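Local coordinates for oxidase/hydroxylase (Streptomyces hygroscopicus subsp. hygroscopicus, PDB 4XCB), which probably acts as a 2-oxoglutarate-dependent dioxygenase of the phytanoyl-CoA dioxygenase family that binds the aminoglycoside hygromycin B beside its metal centre, at residues L102-G107 against A206-T211. Numbering follows the deposited sequence.
With NI (nickel (II) ion), chain E; HY0 (hygromycin b variant), chain G; AKG (2-oxoglutaric acid), chain F.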
loop_
_atom_site.group_PDB
_atom_site.type_symbol
_atom_site.label_atom_id
_atom_site.label_comp_id
_atom_site.label_asym_id
_atom_site.label_seq_id
_atom_site.Cartn_x
_atom_site.Cartn_y
_atom_site.Cartn_z
ATOM N N LEU A 102 16.667 11.982 25.304
ATOM C CA LEU A 102 15.660 12.354 24.307
ATOM C C LEU A 102 14.679 11.207 24.152
ATOM O O LEU A 102 15.016 10.149 23.616
ATOM C CB LEU A 102 16.310 12.706 22.968
ATOM C CG LEU A 102 15.414 13.360 21.922
ATOM C CD1 LEU A 102 14.834 14.643 22.469
ATOM C CD2 LEU A 102 16.221 13.652 20.677
ATOM N N TYR A 103 13.462 11.422 24.640
ATOM C CA TYR A 103 12.463 10.362 24.657
ATOM C C TYR A 103 11.982 10.056 23.244
ATOM O O TYR A 103 12.141 10.881 22.343
ATOM C CB TYR A 103 11.285 10.758 25.548
ATOM C CG TYR A 103 11.655 10.956 27.001
ATOM C CD1 TYR A 103 12.561 10.114 27.621
ATOM C CD2 TYR A 103 11.108 11.993 27.746
ATOM C CE1 TYR A 103 12.901 10.285 28.946
ATOM C CE2 TYR A 103 11.445 12.170 29.073
ATOM C CZ TYR A 103 12.343 11.311 29.662
ATOM O OH TYR A 103 12.693 11.476 30.982
ATOM N N LEU A 104 11.398 8.872 23.060
ATOM C CA LEU A 104 10.972 8.421 21.742
ATOM C C LEU A 104 9.978 9.366 21.079
ATOM O O LEU A 104 9.106 9.962 21.727
ATOM C CB LEU A 104 10.352 7.023 21.819
ATOM C CG LEU A 104 11.337 5.938 22.231
ATOM C CD1 LEU A 104 10.671 4.547 22.125
ATOM C CD2 LEU A 104 12.622 6.022 21.402
ATOM N N HIS A 105 10.129 9.490 19.768
ATOM C CA HIS A 105 9.209 10.287 18.952
ATOM C C HIS A 105 9.186 9.698 17.563
ATOM O O HIS A 105 10.046 8.900 17.215
ATOM C CB HIS A 105 9.618 11.767 18.912
ATOM C CG HIS A 105 11.075 11.997 18.632
ATOM N ND1 HIS A 105 12.049 11.910 19.608
ATOM C CD2 HIS A 105 11.723 12.330 17.489
ATOM C CE1 HIS A 105 13.229 12.178 19.075
ATOM N NE2 HIS A 105 13.061 12.428 17.791
ATOM N N GLY A 106 8.214 10.105 16.749
ATOM C CA GLY A 106 8.031 9.480 15.453
ATOM C C GLY A 106 7.232 8.200 15.598
ATOM O O GLY A 106 6.633 7.959 16.637
ATOM N N GLY A 107 7.244 7.372 14.563
ATOM C CA GLY A 107 6.417 6.174 14.520
ATOM C C GLY A 107 5.312 6.324 13.480
ATOM O O GLY A 107 4.560 7.297 13.486
ATOM N N ALA A 206 9.669 8.921 9.849
ATOM C CA ALA A 206 8.628 7.966 10.239
ATOM C C ALA A 206 9.116 6.995 11.320
ATOM O O ALA A 206 8.297 6.422 12.047
ATOM C CB ALA A 206 8.138 7.200 9.021
ATOM N N LEU A 207 10.431 6.817 11.426
ATOM C CA LEU A 207 11.000 5.883 12.402
ATOM C C LEU A 207 10.769 6.398 13.813
ATOM O O LEU A 207 10.937 7.569 14.073
ATOM C CB LEU A 207 12.489 5.697 12.135
ATOM C CG LEU A 207 13.175 4.626 12.967
ATOM C CD1 LEU A 207 12.677 3.255 12.522
ATOM C CD2 LEU A 207 14.658 4.744 12.738
ATOM N N MET A 208 10.378 5.522 14.738
ATOM C CA MET A 208 10.257 5.924 16.125
ATOM C C MET A 208 11.618 5.806 16.761
ATOM O O MET A 208 12.184 4.719 16.779
ATOM C CB MET A 208 9.257 5.056 16.886
ATOM C CG MET A 208 9.124 5.485 18.341
ATOM S SD MET A 208 7.944 4.477 19.260
ATOM C CE MET A 208 6.422 4.948 18.443
ATOM N N HIS A 209 12.137 6.927 17.246
ATOM C CA HIS A 209 13.527 6.992 17.660
ATOM C C HIS A 209 13.731 8.010 18.777
ATOM O O HIS A 209 12.844 8.801 19.101
ATOM C CB HIS A 209 14.402 7.356 16.461
ATOM C CG HIS A 209 14.135 8.728 15.945
ATOM N ND1 HIS A 209 13.047 9.028 15.151
ATOM C CD2 HIS A 209 14.782 9.895 16.164
ATOM C CE1 HIS A 209 13.055 10.324 14.879
ATOM N NE2 HIS A 209 14.094 10.868 15.485
ATOM N N GLY A 210 14.919 7.989 19.363
ATOM C CA GLY A 210 15.272 8.935 20.404
ATOM C C GLY A 210 16.703 8.650 20.779
ATOM O O GLY A 210 17.463 8.137 19.965
ATOM N N THR A 211 17.088 8.978 22.005
ATOM C CA THR A 211 18.401 8.543 22.477
ATOM C C THR A 211 18.342 8.075 23.910
ATOM O O THR A 211 17.445 8.443 24.662
ATOM C CB THR A 211 19.466 9.651 22.401
ATOM O OG1 THR A 211 19.396 10.465 23.580
ATOM C CG2 THR A 211 19.273 10.514 21.160
HETATM NI NI NI E . 14.292 12.859 16.103
HETATM C C1 HY0 G . 6.147 17.699 20.075
HETATM C C2 HY0 G . 5.088 17.801 21.149
HETATM C C3 HY0 G . 5.190 19.151 21.843
HETATM C C4 HY0 G . 6.578 19.327 22.459
HETATM C C5 HY0 G . 7.683 19.117 21.420
HETATM C C6 HY0 G . 7.529 17.831 20.668
HETATM N N7 HY0 G . 3.820 17.673 20.538
HETATM O O8 HY0 G . 6.038 16.423 19.486
HETATM N N9 HY0 G . 6.676 20.643 22.992
HETATM C C10 HY0 G . 6.015 20.669 24.293
HETATM O O11 HY0 G . 8.920 19.084 22.099
HETATM C C12 HY0 G . 9.988 16.548 18.177
HETATM C C13 HY0 G . 9.239 16.627 19.480
HETATM O O14 HY0 G . 10.065 16.532 20.615
HETATM C C15 HY0 G . 10.762 15.317 20.615
HETATM C C16 HY0 G . 11.838 15.433 19.581
HETATM C C17 HY0 G . 11.121 15.615 18.181
HETATM O O18 HY0 G . 8.499 17.840 19.581
HETATM C C19 HY0 G . 11.369 15.099 21.998
HETATM O O20 HY0 G . 10.310 14.801 22.911
HETATM O O21 HY0 G . 12.646 16.521 19.836
HETATM O O22 HY0 G . 12.049 16.057 17.282
HETATM C C23 HY0 G . 11.508 17.257 16.698
HETATM C C24 HY0 G . 12.625 18.199 16.397
HETATM C C25 HY0 G . 12.140 19.318 15.489
HETATM C C26 HY0 G . 11.454 18.766 14.256
HETATM C C27 HY0 G . 10.330 17.892 14.698
HETATM O O28 HY0 G . 10.860 16.869 15.510
HETATM O O29 HY0 G . 10.534 17.831 17.671
HETATM O O30 HY0 G . 13.125 18.815 17.589
HETATM O O31 HY0 G . 13.239 20.137 15.160
HETATM O O32 HY0 G . 12.357 18.019 13.437
HETATM C C33 HY0 G . 9.635 17.240 13.488
HETATM C C34 HY0 G . 8.246 16.805 13.877
HETATM O O35 HY0 G . 7.366 17.906 13.979
HETATM N N36 HY0 G . 10.363 16.083 13.121
HETATM C C1 AKG F . 16.100 14.793 16.830
HETATM O O1 AKG F . 14.881 14.751 16.471
HETATM O O2 AKG F . 16.697 15.903 16.966
HETATM C C2 AKG F . 16.844 13.511 17.089
HETATM O O5 AKG F . 16.269 12.469 16.832
HETATM C C3 AKG F . 18.239 13.549 17.690
HETATM C C4 AKG F . 19.047 12.299 17.430
HETATM C C5 AKG F . 20.299 12.306 18.293
HETATM O O3 AKG F . 21.180 11.417 18.128
HETATM O O4 AKG F . 20.447 13.203 19.166
HETATM O O HOH W 1 15.454 13.272 14.176
HETATM O O HOH W 2 12.833 13.715 15.009
#
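The H105 imidazole turns its edge toward the face of the H209 ring, an edge-to-face pair with planes at 66°, brought together where the two histidines bind the metal in this double-stranded beta-helix oxygenase. H105 NE2 and H209 NE2 each lie 2.1 Å from the nickel ion and 3.0 Å from each other because both bind it, not through a hydrogen bond. The 2-oxoglutarate O1 and O5 and two waters complete the six ligands; E205, an iron ligand of this protein, is not among the six atoms bound to nickel here. Both rings are fixed in rotation from behind: H105 ND1 donates to Y103 O at 2.9 Å and H209 ND1 to L207 O at 2.8 Å, each acceptor near the ring plane. Hygromycin C16 sits over the centre of one H105 ring face, with H209 O over the rim of the opposite face.

Underneath, strands 102-105 and 209-211 run antiparallel (173°), with hydrogen-bonded pairs L102-T211 and H105-H209 separated by a beta bulge. Away from the metal, M208 crosses L104 at about a right angle, its SD 4.0 Å from L104 CD1. The bend at chi3 (-67°) carries M208 CE to 3.5 Å from G106 O. An alanine in place of M208 would probably leave L104 CD1 without its sulfur neighbour and open a gap beside G106 O. L102 divides its branches, CD1 against hygromycin C19 and CD2 against 2-oxoglutarate C3.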